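Local coordinates for succinate dehydrogenase subunit A (PDB 7D6V), which probably oxidises succinate to fumarate as the FAD-bearing flavoprotein subunit of succinate dehydrogenase, passing the electrons to its iron-sulfur partner, at residues Val218-Trp223 with Thr386-Met391; Met243-Phe248 with His419-Leu424; Asn60-Asp65 with His124-Leu129. One frame throughout, in Å; residues are numbered along the deposited sequence.

Interaction 1 (Val218-Trp223 with Thr386-Met391); sequences VSSNSW and TCHYVM. With FAD (flavin-adenine dinucleotide), chain D.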
loop_
_atom_site.group_PDB
_atom_site.type_symbol
_atom_site.label_atom_id
_atom_site.label_comp_id
_atom_site.label_asym_id
_atom_site.label_seq_id
_atom_site.Cartn_x
_atom_site.Cartn_y
_atom_site.Cartn_z
ATOM N N VAL A 218 -8.970 11.421 18.473
ATOM C CA VAL A 218 -9.143 10.087 17.911
ATOM C C VAL A 218 -9.689 10.244 16.501
ATOM O O VAL A 218 -10.774 10.803 16.306
ATOM C CB VAL A 218 -10.075 9.221 18.772
ATOM C CG1 VAL A 218 -9.988 7.770 18.345
ATOM C CG2 VAL A 218 -9.722 9.367 20.237
ATOM N N SER A 219 -8.939 9.751 15.522
ATOM C CA SER A 219 -9.310 9.911 14.125
ATOM C C SER A 219 -8.580 8.868 13.297
ATOM O O SER A 219 -7.508 8.394 13.677
ATOM C CB SER A 219 -8.983 11.319 13.621
ATOM O OG SER A 219 -9.497 11.526 12.322
ATOM N N SER A 220 -9.172 8.527 12.157
ATOM C CA SER A 220 -8.585 7.588 11.213
ATOM C C SER A 220 -7.825 8.285 10.094
ATOM O O SER A 220 -7.397 7.622 9.145
ATOM C CB SER A 220 -9.671 6.692 10.621
ATOM O OG SER A 220 -10.633 7.457 9.921
ATOM N N ASN A 221 -7.635 9.594 10.189
ATOM C CA ASN A 221 -7.147 10.384 9.072
ATOM C C ASN A 221 -5.628 10.528 9.111
ATOM O O ASN A 221 -4.980 10.320 10.138
ATOM C CB ASN A 221 -7.816 11.756 9.063
ATOM C CG ASN A 221 -9.309 11.673 8.796
ATOM O OD1 ASN A 221 -10.019 12.671 8.856
ATOM N ND2 ASN A 221 -9.790 10.476 8.493
ATOM N N SER A 222 -5.068 10.897 7.960
ATOM C CA SER A 222 -3.632 10.927 7.741
ATOM C C SER A 222 -2.991 12.146 8.400
ATOM O O SER A 222 -3.663 13.027 8.938
ATOM C CB SER A 222 -3.321 10.929 6.245
ATOM O OG SER A 222 -4.052 9.928 5.564
ATOM N N TRP A 223 -1.658 12.186 8.335
ATOM C CA TRP A 223 -0.904 13.338 8.818
ATOM C C TRP A 223 -1.291 14.618 8.088
ATOM O O TRP A 223 -1.206 15.709 8.661
ATOM C CB TRP A 223 0.594 13.068 8.665
ATOM C CG TRP A 223 1.440 14.301 8.611
ATOM C CD1 TRP A 223 1.902 15.025 9.666
ATOM C CD2 TRP A 223 1.924 14.958 7.432
ATOM N NE1 TRP A 223 2.641 16.091 9.222
ATOM C CE2 TRP A 223 2.668 16.073 7.853
ATOM C CE3 TRP A 223 1.794 14.711 6.062
ATOM C CZ2 TRP A 223 3.283 16.939 6.955
ATOM C CZ3 TRP A 223 2.405 15.571 5.175
ATOM C CH2 TRP A 223 3.139 16.672 5.624
ATOM N N THR A 386 -14.504 7.777 17.026
ATOM C CA THR A 386 -13.411 8.183 16.152
ATOM C C THR A 386 -13.939 9.019 14.994
ATOM O O THR A 386 -14.950 8.672 14.379
ATOM C CB THR A 386 -12.638 6.957 15.635
ATOM O OG1 THR A 386 -11.523 7.378 14.843
ATOM C CG2 THR A 386 -13.529 6.032 14.821
ATOM N N CYS A 387 -13.265 10.133 14.714
ATOM C CA CYS A 387 -13.613 10.987 13.585
ATOM C C CYS A 387 -13.129 10.356 12.285
ATOM O O CYS A 387 -11.967 9.956 12.180
ATOM C CB CYS A 387 -12.996 12.372 13.767
ATOM S SG CYS A 387 -13.330 13.545 12.442
ATOM N N HIS A 388 -14.016 10.259 11.294
ATOM C CA HIS A 388 -13.694 9.583 10.046
ATOM C C HIS A 388 -13.761 10.495 8.831
ATOM O O HIS A 388 -12.794 10.570 8.065
ATOM C CB HIS A 388 -14.641 8.389 9.852
ATOM C CG HIS A 388 -14.293 7.524 8.683
ATOM N ND1 HIS A 388 -13.056 6.938 8.533
ATOM C CD2 HIS A 388 -15.021 7.147 7.606
ATOM C CE1 HIS A 388 -13.037 6.236 7.415
ATOM N NE2 HIS A 388 -14.217 6.348 6.834
ATOM N N TYR A 389 -14.874 11.194 8.632
ATOM C CA TYR A 389 -15.126 11.922 7.400
ATOM C C TYR A 389 -15.858 13.213 7.725
ATOM O O TYR A 389 -16.610 13.285 8.698
ATOM C CB TYR A 389 -15.955 11.072 6.426
ATOM C CG TYR A 389 -16.113 11.642 5.035
ATOM C CD1 TYR A 389 -17.199 12.439 4.707
ATOM C CD2 TYR A 389 -15.192 11.353 4.042
ATOM C CE1 TYR A 389 -17.350 12.947 3.436
ATOM C CE2 TYR A 389 -15.335 11.859 2.772
ATOM C CZ TYR A 389 -16.414 12.656 2.474
ATOM O OH TYR A 389 -16.559 13.160 1.205
ATOM N N VAL A 390 -15.633 14.235 6.906
ATOM C CA VAL A 390 -16.341 15.503 7.029
ATOM C C VAL A 390 -17.183 15.696 5.774
ATOM O O VAL A 390 -16.660 15.687 4.655
ATOM C CB VAL A 390 -15.379 16.683 7.269
ATOM C CG1 VAL A 390 -14.339 16.807 6.161
ATOM C CG2 VAL A 390 -16.157 17.976 7.425
ATOM N N MET A 391 -18.494 15.833 5.962
ATOM C CA MET A 391 -19.414 16.025 4.850
ATOM C C MET A 391 -19.506 17.475 4.407
ATOM O O MET A 391 -20.072 17.746 3.344
ATOM C CB MET A 391 -20.802 15.507 5.228
ATOM C CG MET A 391 -20.927 13.997 5.184
ATOM S SD MET A 391 -20.201 13.214 6.633
ATOM C CE MET A 391 -21.604 13.134 7.729
HETATM P PA FAD D . -6.838 12.859 -0.546
HETATM O O1A FAD D . -6.410 12.025 -1.695
HETATM O O2A FAD D . -7.105 12.215 0.759
HETATM O O5B FAD D . -5.680 13.928 -0.290
HETATM C C5B FAD D . -5.733 15.270 -0.736
HETATM C C4B FAD D . -4.376 15.688 -1.276
HETATM O O4B FAD D . -4.162 17.078 -1.054
HETATM C C3B FAD D . -3.206 14.992 -0.625
HETATM O O3B FAD D . -2.304 14.631 -1.660
HETATM C C2B FAD D . -2.554 16.054 0.220
HETATM O O2B FAD D . -1.153 15.860 0.365
HETATM C C1B FAD D . -2.844 17.293 -0.574
HETATM N N9A FAD D . -2.785 18.495 0.271
HETATM C C8A FAD D . -3.504 18.732 1.368
HETATM N N7A FAD D . -3.197 19.934 1.888
HETATM C C5A FAD D . -2.257 20.482 1.112
HETATM C C6A FAD D . -1.488 21.735 1.086
HETATM N N6A FAD D . -1.661 22.681 2.022
HETATM N N1A FAD D . -0.605 21.905 0.096
HETATM C C2A FAD D . -0.413 20.987 -0.855
HETATM N N3A FAD D . -1.074 19.832 -0.891
HETATM C C4A FAD D . -1.991 19.529 0.046
HETATM N N1 FAD D . -14.413 6.238 1.189
HETATM C C2 FAD D . -15.085 5.264 0.545
HETATM O O2 FAD D . -15.907 5.587 -0.318
HETATM N N3 FAD D . -14.911 3.966 0.793
HETATM C C4 FAD D . -14.052 3.537 1.708
HETATM O O4 FAD D . -13.906 2.327 1.920
HETATM C C4X FAD D . -13.272 4.529 2.466
HETATM N N5 FAD D . -12.385 4.163 3.404
HETATM C C5X FAD D . -11.687 5.094 4.072
HETATM C C6 FAD D . -10.773 4.699 5.035
HETATM C C7 FAD D . -10.053 5.649 5.733
HETATM C C7M FAD D . -9.063 5.234 6.780
HETATM C C8 FAD D . -10.258 7.084 5.449
HETATM C C8M FAD D . -9.475 8.116 6.205
HETATM C C9 FAD D . -11.165 7.486 4.486
HETATM C C9A FAD D . -11.886 6.536 3.792
HETATM N N10 FAD D . -12.806 6.939 2.820
HETATM C C10 FAD D . -13.512 5.944 2.139
HETATM C "C1'" FAD D . -13.012 8.350 2.514
HETATM C "C2'" FAD D . -12.307 8.690 1.205
HETATM O "O2'" FAD D . -11.088 7.960 1.100
HETATM C "C3'" FAD D . -11.948 10.162 1.106
HETATM O "O3'" FAD D . -13.149 10.920 1.064
HETATM C "C4'" FAD D . -11.155 10.436 -0.161
HETATM O "O4'" FAD D . -9.943 9.695 -0.137
HETATM C "C5'" FAD D . -10.806 11.902 -0.322
HETATM O "O5'" FAD D . -9.900 12.006 -1.410
HETATM P P FAD D . -9.318 13.399 -1.922
HETATM O O1P FAD D . -8.747 13.161 -3.274
HETATM O O2P FAD D . -10.347 14.459 -1.760
HETATM O O3P FAD D . -8.127 13.745 -0.898
#

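Interaction 2 (Met243-Phe248 with His419-Leu424); sequences MEFIQF and HGSNRL. With FAD (flavin-adenine dinucleotide), chain D.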
loop_
_atom_site.group_PDB
_atom_site.type_symbol
_atom_site.label_atom_id
_atom_site.label_comp_id
_atom_site.label_asym_id
_atom_site.label_seq_id
_atom_site.Cartn_x
_atom_site.Cartn_y
_atom_site.Cartn_z
ATOM N N MET A 243 -20.445 22.405 7.844
ATOM C CA MET A 243 -19.254 22.086 8.620
ATOM C C MET A 243 -19.576 21.382 9.929
ATOM O O MET A 243 -18.665 20.833 10.555
ATOM C CB MET A 243 -18.450 23.356 8.895
ATOM C CG MET A 243 -17.666 23.858 7.696
ATOM S SD MET A 243 -16.964 22.531 6.698
ATOM C CE MET A 243 -15.451 22.191 7.587
ATOM N N GLU A 244 -20.837 21.376 10.352
ATOM C CA GLU A 244 -21.256 20.665 11.550
ATOM C C GLU A 244 -21.532 19.192 11.296
ATOM O O GLU A 244 -21.862 18.468 12.240
ATOM C CB GLU A 244 -22.508 21.320 12.140
ATOM C CG GLU A 244 -23.751 21.176 11.282
ATOM C CD GLU A 244 -23.881 22.266 10.234
ATOM O OE1 GLU A 244 -22.865 22.632 9.612
ATOM O OE2 GLU A 244 -25.007 22.758 10.028
ATOM N N PHE A 245 -21.407 18.731 10.059
ATOM C CA PHE A 245 -21.729 17.357 9.694
ATOM C C PHE A 245 -20.426 16.592 9.521
ATOM O O PHE A 245 -19.772 16.674 8.479
ATOM C CB PHE A 245 -22.587 17.328 8.437
ATOM C CG PHE A 245 -23.979 17.817 8.664
ATOM C CD1 PHE A 245 -24.383 19.043 8.179
ATOM C CD2 PHE A 245 -24.879 17.058 9.381
ATOM C CE1 PHE A 245 -25.656 19.498 8.401
ATOM C CE2 PHE A 245 -26.156 17.506 9.603
ATOM C CZ PHE A 245 -26.546 18.726 9.112
ATOM N N ILE A 246 -20.055 15.844 10.553
ATOM C CA ILE A 246 -18.833 15.055 10.575
ATOM C C ILE A 246 -19.215 13.622 10.898
ATOM O O ILE A 246 -19.996 13.377 11.824
ATOM C CB ILE A 246 -17.824 15.602 11.601
ATOM C CG1 ILE A 246 -17.294 16.959 11.150
ATOM C CG2 ILE A 246 -16.685 14.624 11.808
ATOM C CD1 ILE A 246 -16.421 17.634 12.165
ATOM N N GLN A 247 -18.682 12.680 10.130
ATOM C CA GLN A 247 -18.930 11.273 10.394
ATOM C C GLN A 247 -18.044 10.804 11.539
ATOM O O GLN A 247 -16.821 10.976 11.504
ATOM C CB GLN A 247 -18.687 10.438 9.143
ATOM C CG GLN A 247 -19.255 9.039 9.238
ATOM C CD GLN A 247 -19.606 8.463 7.891
ATOM O OE1 GLN A 247 -20.607 8.836 7.284
ATOM N NE2 GLN A 247 -18.770 7.558 7.404
ATOM N N PHE A 248 -18.669 10.244 12.566
ATOM C CA PHE A 248 -17.969 9.605 13.666
ATOM C C PHE A 248 -18.362 8.139 13.700
ATOM O O PHE A 248 -19.553 7.813 13.661
ATOM C CB PHE A 248 -18.314 10.248 15.006
ATOM C CG PHE A 248 -17.837 11.659 15.159
ATOM C CD1 PHE A 248 -18.694 12.718 14.925
ATOM C CD2 PHE A 248 -16.550 11.928 15.578
ATOM C CE1 PHE A 248 -18.266 14.016 15.079
ATOM C CE2 PHE A 248 -16.117 13.226 15.735
ATOM C CZ PHE A 248 -16.976 14.270 15.486
ATOM N N HIS A 419 -22.950 14.970 -0.013
ATOM C CA HIS A 419 -23.497 14.250 1.126
ATOM C C HIS A 419 -24.029 15.275 2.118
ATOM O O HIS A 419 -23.257 16.061 2.677
ATOM C CB HIS A 419 -22.424 13.370 1.764
ATOM C CG HIS A 419 -21.471 12.772 0.778
ATOM N ND1 HIS A 419 -20.258 13.349 0.472
ATOM C CD2 HIS A 419 -21.545 11.641 0.036
ATOM C CE1 HIS A 419 -19.629 12.605 -0.419
ATOM N NE2 HIS A 419 -20.388 11.562 -0.699
ATOM N N GLY A 420 -25.341 15.287 2.317
ATOM C CA GLY A 420 -25.934 16.311 3.150
ATOM C C GLY A 420 -25.614 16.145 4.618
ATOM O O GLY A 420 -24.875 16.943 5.199
ATOM N N SER A 421 -26.157 15.096 5.223
ATOM C CA SER A 421 -25.941 14.810 6.629
ATOM C C SER A 421 -25.155 13.538 6.869
ATOM O O SER A 421 -24.730 13.301 8.003
ATOM C CB SER A 421 -27.282 14.703 7.363
ATOM O OG SER A 421 -27.924 15.956 7.394
ATOM N N ASN A 422 -24.959 12.716 5.845
ATOM C CA ASN A 422 -24.356 11.404 5.997
ATOM C C ASN A 422 -23.991 10.886 4.619
ATOM O O ASN A 422 -24.729 11.097 3.657
ATOM C CB ASN A 422 -25.313 10.433 6.701
ATOM C CG ASN A 422 -24.632 9.152 7.124
ATOM O OD1 ASN A 422 -23.590 9.174 7.775
ATOM N ND2 ASN A 422 -25.222 8.024 6.757
ATOM N N ARG A 423 -22.847 10.225 4.533
ATOM C CA ARG A 423 -22.354 9.646 3.297
ATOM C C ARG A 423 -22.635 8.150 3.235
ATOM O O ARG A 423 -22.589 7.442 4.243
ATOM C CB ARG A 423 -20.855 9.896 3.158
ATOM C CG ARG A 423 -20.067 9.194 4.234
ATOM C CD ARG A 423 -18.595 9.444 4.140
ATOM N NE ARG A 423 -18.053 8.846 2.936
ATOM C CZ ARG A 423 -17.683 7.575 2.863
ATOM N NH1 ARG A 423 -17.787 6.789 3.925
ATOM N NH2 ARG A 423 -17.205 7.092 1.732
ATOM N N LEU A 424 -22.953 7.683 2.032
ATOM C CA LEU A 424 -22.992 6.257 1.755
ATOM C C LEU A 424 -21.576 5.744 1.549
ATOM O O LEU A 424 -20.731 6.435 0.976
ATOM C CB LEU A 424 -23.829 5.967 0.509
ATOM C CG LEU A 424 -25.341 5.794 0.622
ATOM C CD1 LEU A 424 -25.980 7.050 1.136
ATOM C CD2 LEU A 424 -25.921 5.437 -0.728
HETATM P PA FAD D . -6.838 12.859 -0.546
HETATM O O1A FAD D . -6.410 12.025 -1.695
HETATM O O2A FAD D . -7.105 12.215 0.759
HETATM O O5B FAD D . -5.680 13.928 -0.290
HETATM C C5B FAD D . -5.733 15.270 -0.736
HETATM C C4B FAD D . -4.376 15.688 -1.276
HETATM O O4B FAD D . -4.162 17.078 -1.054
HETATM C C3B FAD D . -3.206 14.992 -0.625
HETATM O O3B FAD D . -2.304 14.631 -1.660
HETATM C C2B FAD D . -2.554 16.054 0.220
HETATM O O2B FAD D . -1.153 15.860 0.365
HETATM C C1B FAD D . -2.844 17.293 -0.574
HETATM N N9A FAD D . -2.785 18.495 0.271
HETATM C C8A FAD D . -3.504 18.732 1.368
HETATM N N7A FAD D . -3.197 19.934 1.888
HETATM C C5A FAD D . -2.257 20.482 1.112
HETATM C C6A FAD D . -1.488 21.735 1.086
HETATM N N6A FAD D . -1.661 22.681 2.022
HETATM N N1A FAD D . -0.605 21.905 0.096
HETATM C C2A FAD D . -0.413 20.987 -0.855
HETATM N N3A FAD D . -1.074 19.832 -0.891
HETATM C C4A FAD D . -1.991 19.529 0.046
HETATM N N1 FAD D . -14.413 6.238 1.189
HETATM C C2 FAD D . -15.085 5.264 0.545
HETATM O O2 FAD D . -15.907 5.587 -0.318
HETATM N N3 FAD D . -14.911 3.966 0.793
HETATM C C4 FAD D . -14.052 3.537 1.708
HETATM O O4 FAD D . -13.906 2.327 1.920
HETATM C C4X FAD D . -13.272 4.529 2.466
HETATM N N5 FAD D . -12.385 4.163 3.404
HETATM C C5X FAD D . -11.687 5.094 4.072
HETATM C C6 FAD D . -10.773 4.699 5.035
HETATM C C7 FAD D . -10.053 5.649 5.733
HETATM C C7M FAD D . -9.063 5.234 6.780
HETATM C C8 FAD D . -10.258 7.084 5.449
HETATM C C8M FAD D . -9.475 8.116 6.205
HETATM C C9 FAD D . -11.165 7.486 4.486
HETATM C C9A FAD D . -11.886 6.536 3.792
HETATM N N10 FAD D . -12.806 6.939 2.820
HETATM C C10 FAD D . -13.512 5.944 2.139
HETATM C "C1'" FAD D . -13.012 8.350 2.514
HETATM C "C2'" FAD D . -12.307 8.690 1.205
HETATM O "O2'" FAD D . -11.088 7.960 1.100
HETATM C "C3'" FAD D . -11.948 10.162 1.106
HETATM O "O3'" FAD D . -13.149 10.920 1.064
HETATM C "C4'" FAD D . -11.155 10.436 -0.161
HETATM O "O4'" FAD D . -9.943 9.695 -0.137
HETATM C "C5'" FAD D . -10.806 11.902 -0.322
HETATM O "O5'" FAD D . -9.900 12.006 -1.410
HETATM P P FAD D . -9.318 13.399 -1.922
HETATM O O1P FAD D . -8.747 13.161 -3.274
HETATM O O2P FAD D . -10.347 14.459 -1.760
HETATM O O3P FAD D . -8.127 13.745 -0.898
#

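Interaction 3 (Asn60-Asp65 with His124-Leu129); sequences NVNTKD and HTYPRL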
loop_
_atom_site.group_PDB
_atom_site.type_symbol
_atom_site.label_atom_id
_atom_site.label_comp_id
_atom_site.label_asym_id
_atom_site.label_seq_id
_atom_site.Cartn_x
_atom_site.Cartn_y
_atom_site.Cartn_z
ATOM N N ASN A 60 -23.641 -4.616 -13.505
ATOM C CA ASN A 60 -22.925 -5.833 -13.870
ATOM C C ASN A 60 -23.472 -7.046 -13.130
ATOM O O ASN A 60 -23.574 -8.135 -13.706
ATOM C CB ASN A 60 -21.434 -5.672 -13.590
ATOM C CG ASN A 60 -20.785 -4.649 -14.483
ATOM O OD1 ASN A 60 -21.316 -4.299 -15.534
ATOM N ND2 ASN A 60 -19.627 -4.158 -14.071
ATOM N N VAL A 61 -23.820 -6.883 -11.856
ATOM C CA VAL A 61 -24.297 -8.013 -11.064
ATOM C C VAL A 61 -25.766 -8.287 -11.352
ATOM O O VAL A 61 -26.136 -9.388 -11.775
ATOM C CB VAL A 61 -24.048 -7.765 -9.565
ATOM C CG1 VAL A 61 -24.786 -8.796 -8.732
ATOM C CG2 VAL A 61 -22.561 -7.805 -9.269
ATOM N N ASN A 62 -26.626 -7.296 -11.133
ATOM C CA ASN A 62 -28.012 -7.390 -11.562
ATOM C C ASN A 62 -28.403 -6.127 -12.313
ATOM O O ASN A 62 -27.922 -5.030 -12.021
ATOM C CB ASN A 62 -28.977 -7.639 -10.390
ATOM C CG ASN A 62 -29.121 -6.447 -9.480
ATOM O OD1 ASN A 62 -28.213 -5.630 -9.352
ATOM N ND2 ASN A 62 -30.281 -6.330 -8.851
ATOM N N THR A 63 -29.292 -6.301 -13.286
ATOM C CA THR A 63 -29.613 -5.269 -14.260
ATOM C C THR A 63 -30.790 -4.395 -13.855
ATOM O O THR A 63 -31.169 -3.505 -14.623
ATOM C CB THR A 63 -29.900 -5.912 -15.617
ATOM O OG1 THR A 63 -31.136 -6.634 -15.551
ATOM C CG2 THR A 63 -28.785 -6.867 -15.989
ATOM N N LYS A 64 -31.379 -4.620 -12.682
ATOM C CA LYS A 64 -32.465 -3.772 -12.212
ATOM C C LYS A 64 -31.976 -2.441 -11.662
ATOM O O LYS A 64 -32.799 -1.566 -11.378
ATOM C CB LYS A 64 -33.277 -4.496 -11.137
ATOM C CG LYS A 64 -34.397 -5.358 -11.684
ATOM C CD LYS A 64 -35.289 -5.862 -10.566
ATOM C CE LYS A 64 -34.471 -6.462 -9.436
ATOM N NZ LYS A 64 -35.276 -6.657 -8.200
ATOM N N ASP A 65 -30.669 -2.273 -11.504
ATOM C CA ASP A 65 -30.120 -1.015 -11.029
ATOM C C ASP A 65 -30.234 0.064 -12.099
ATOM O O ASP A 65 -30.299 -0.209 -13.300
ATOM C CB ASP A 65 -28.661 -1.193 -10.622
ATOM C CG ASP A 65 -28.243 -0.239 -9.533
ATOM O OD1 ASP A 65 -29.079 0.582 -9.108
ATOM O OD2 ASP A 65 -27.078 -0.306 -9.101
ATOM N N HIS A 124 -27.063 0.884 0.022
ATOM C CA HIS A 124 -27.358 0.727 -1.395
ATOM C C HIS A 124 -28.393 -0.371 -1.601
ATOM O O HIS A 124 -28.339 -1.420 -0.954
ATOM C CB HIS A 124 -26.088 0.406 -2.181
ATOM C CG HIS A 124 -24.970 1.374 -1.943
ATOM N ND1 HIS A 124 -24.802 2.516 -2.694
ATOM C CD2 HIS A 124 -23.963 1.367 -1.040
ATOM C CE1 HIS A 124 -23.740 3.170 -2.264
ATOM N NE2 HIS A 124 -23.212 2.494 -1.260
ATOM N N THR A 125 -29.337 -0.118 -2.510
ATOM C CA THR A 125 -30.389 -1.093 -2.785
ATOM C C THR A 125 -29.856 -2.301 -3.547
ATOM O O THR A 125 -30.330 -3.424 -3.337
ATOM C CB THR A 125 -31.522 -0.427 -3.567
ATOM O OG1 THR A 125 -32.025 0.684 -2.820
ATOM C CG2 THR A 125 -32.656 -1.405 -3.817
ATOM N N TYR A 126 -28.873 -2.103 -4.409
ATOM C CA TYR A 126 -28.345 -3.136 -5.283
ATOM C C TYR A 126 -26.831 -3.170 -5.164
ATOM O O TYR A 126 -26.215 -2.189 -4.737
ATOM C CB TYR A 126 -28.759 -2.876 -6.739
ATOM C CG TYR A 126 -30.248 -2.954 -6.972
ATOM C CD1 TYR A 126 -30.944 -1.878 -7.493
ATOM C CD2 TYR A 126 -30.958 -4.101 -6.661
ATOM C CE1 TYR A 126 -32.300 -1.944 -7.705
ATOM C CE2 TYR A 126 -32.316 -4.175 -6.868
ATOM C CZ TYR A 126 -32.982 -3.094 -7.393
ATOM O OH TYR A 126 -34.336 -3.164 -7.601
ATOM N N PRO A 127 -26.200 -4.292 -5.515
ATOM C CA PRO A 127 -24.730 -4.350 -5.486
ATOM C C PRO A 127 -24.131 -3.370 -6.482
ATOM O O PRO A 127 -24.419 -3.420 -7.680
ATOM C CB PRO A 127 -24.424 -5.805 -5.862
ATOM C CG PRO A 127 -25.697 -6.541 -5.658
ATOM C CD PRO A 127 -26.786 -5.573 -5.940
ATOM N N ARG A 128 -23.290 -2.473 -5.977
ATOM C CA ARG A 128 -22.786 -1.357 -6.765
ATOM C C ARG A 128 -21.291 -1.133 -6.659
ATOM O O ARG A 128 -20.731 -0.465 -7.533
ATOM C CB ARG A 128 -23.481 -0.054 -6.350
ATOM C CG ARG A 128 -24.784 0.211 -7.040
ATOM C CD ARG A 128 -25.122 1.680 -6.984
ATOM N NE ARG A 128 -25.955 2.010 -5.835
ATOM C CZ ARG A 128 -27.268 1.830 -5.783
ATOM N NH1 ARG A 128 -27.918 1.313 -6.810
ATOM N NH2 ARG A 128 -27.934 2.166 -4.695
ATOM N N LEU A 129 -20.627 -1.651 -5.633
ATOM C CA LEU A 129 -19.278 -1.216 -5.283
ATOM C C LEU A 129 -18.262 -2.026 -6.075
ATOM O O LEU A 129 -18.008 -3.193 -5.775
ATOM C CB LEU A 129 -19.052 -1.343 -3.782
ATOM C CG LEU A 129 -19.384 -0.101 -2.951
ATOM C CD1 LEU A 129 -20.876 0.168 -2.939
ATOM C CD2 LEU A 129 -18.861 -0.250 -1.538
#

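Interaction 1 (Val218-Trp223 with Thr386-Met391)
The carbonyl oxygen of Cys387 is gripped by two donors from neighbouring residues of 218-223. The amide N of Ser220 reaches this Cys387 O at 3.1 Å, almost in line with the C=O bond, while Ser219 OG approaches the same oxygen at 2.9 Å from above the carbonyl plane. A nearly straight bond of 3.0 Å from Cys387 N to Val218 O completes a single beta bridge, so the loop borrows the edge of strand 383-395 for little more than one residue. Beyond it the side chains take over. The hydroxyl of Ser220 sits between its own N and carbonyl carbon (chi1 61°), which directs OG to the edge of the His388 imidazole, 2.8 Å from ND1; either group could donate. This bond limits rotation of the ring, whose CE1 lies 3.5 Å from FAD C7. Asn221 suits its place because its flat amide can donate in plane: ND2 bonds His388 O at 3.0 Å, and the same nitrogen lies 3.3 Å from the flavin methyl C8M. Farther back, the side chains of Thr386 and Val218 cross at about a right angle, OG1 of Thr386 meeting CG1 of Val218. His388 and Tyr389 both face Gln247 in a classic beta bulge, and with Ser220 and Asn221 they form part of the wall of the FAD pocket, where Ser220, Asn221 and His388 border the dimethylbenzene end of the flavin.

Interaction 2 (Met243-Phe248 with His419-Leu424)
Gln247 swings its CG away from its own backbone N (chi1 -165°) and runs out extended, whereas Arg423 tucks CG between N and carbonyl carbon (chi1 65°) and bends again at chi3; the two chains therefore meet at about a right angle, with Gln247 lying against the aliphatic part of Arg423. The end of Asn422 reaches the Gln247 amide, the two amide planes 49° apart. At the other end of the contact, Phe245 offers a flat apolar surface to a turn of backbone. Gly420 O stands 3.6 Å above one face of this ring, offset toward the rim, and Ser421 CA makes an off-centre CH-pi contact 4.2 Å from the ring centroid. The opposite face carries Glu244 CG. Arginine suits position 423 because its planar head can reach the flavin: FAD O2 lies at the guanidinium edge, near its plane, 2.9 Å from Arg423 NH2. FAD N1 is 3.0 Å from Arg423 NH2, and Ser428 OG, a hydrogen-bond partner of this nitrogen, helps to position it. Negative charge on the reduced flavin would probably be stabilised by this positive group near N1 and C2=O, as is common in flavoenzymes, here at the pyrimidine end of the FAD site.

Interaction 3 (Asn60-Asp65 with His124-Leu129)
Asp65 and Arg128 form the salt bridge of this contact, with OD1 of Asp65 2.7 Å from NH1 of Arg128. The other carboxylate oxygen, Asp65 OD2, takes a weak hydrogen bond of 2.9 Å from that NH1, so one nitrogen is shared by both oxygens, and the two flat groups are turned 35° apart. OD1 is also hydrogen-bonded to a residue adjoining the segments. The rest of the guanidinium is engaged too: NE makes a weak, long bond of 3.4 Å to His124 ND1, and NH2 forms a salt bridge with Asp73 OD2, which also accepts from the backbone N of Thr125. His124 in turn hands its NE2 hydrogen to Gly425 O. Arginine suits this place because its three nitrogens can serve three partners at once. Beside the bridge lies Tyr126, whose edge at CD1 meets Asp65 OD1 at 3.5 Å. Asn62 comes to CD2 of the same ring obliquely, ND2 lying 3.2 Å away, and its OD1 touches Pro127 CD. The Lys64 chain crosses the phenol, leaving NZ 3.7 Å from Tyr126 OH, while Val61 CG1 packs on Pro127 CG at 3.9 Å. The buried Asp65 and, from helix 67-76, Asp73 would probably offset the charge of Arg128. The polar tie between the loops is the Asp65-Arg128 ion pair, one nitrogen between two oxygens and so mainly electrostatic, while Asp73 secures the same guanidinium from the helix.

In the fold
Interactions 1 and 2 are neighbours, their centres about 12 Å apart, and share one sheet: strands 383-395 and 246-253 pair through probable hydrogen bonds from Gln247 N to Tyr389 O (2.6 Å) and from His388 N to Gln247 O (2.9 Å). Tyr389 also makes a cation-pi contact with Arg423. Between them they touch both ends of the flavin, interaction 1 near its methyl groups and interaction 2 at its pyrimidine edge. Interaction 3 lies farther out, its centre about 24 Å from that of interaction 2, yet it meets that contact where Leu424 CD2 packs on His124 CE1 at 3.5 Å. The Arg128 side chain remains about 11 Å from FAD.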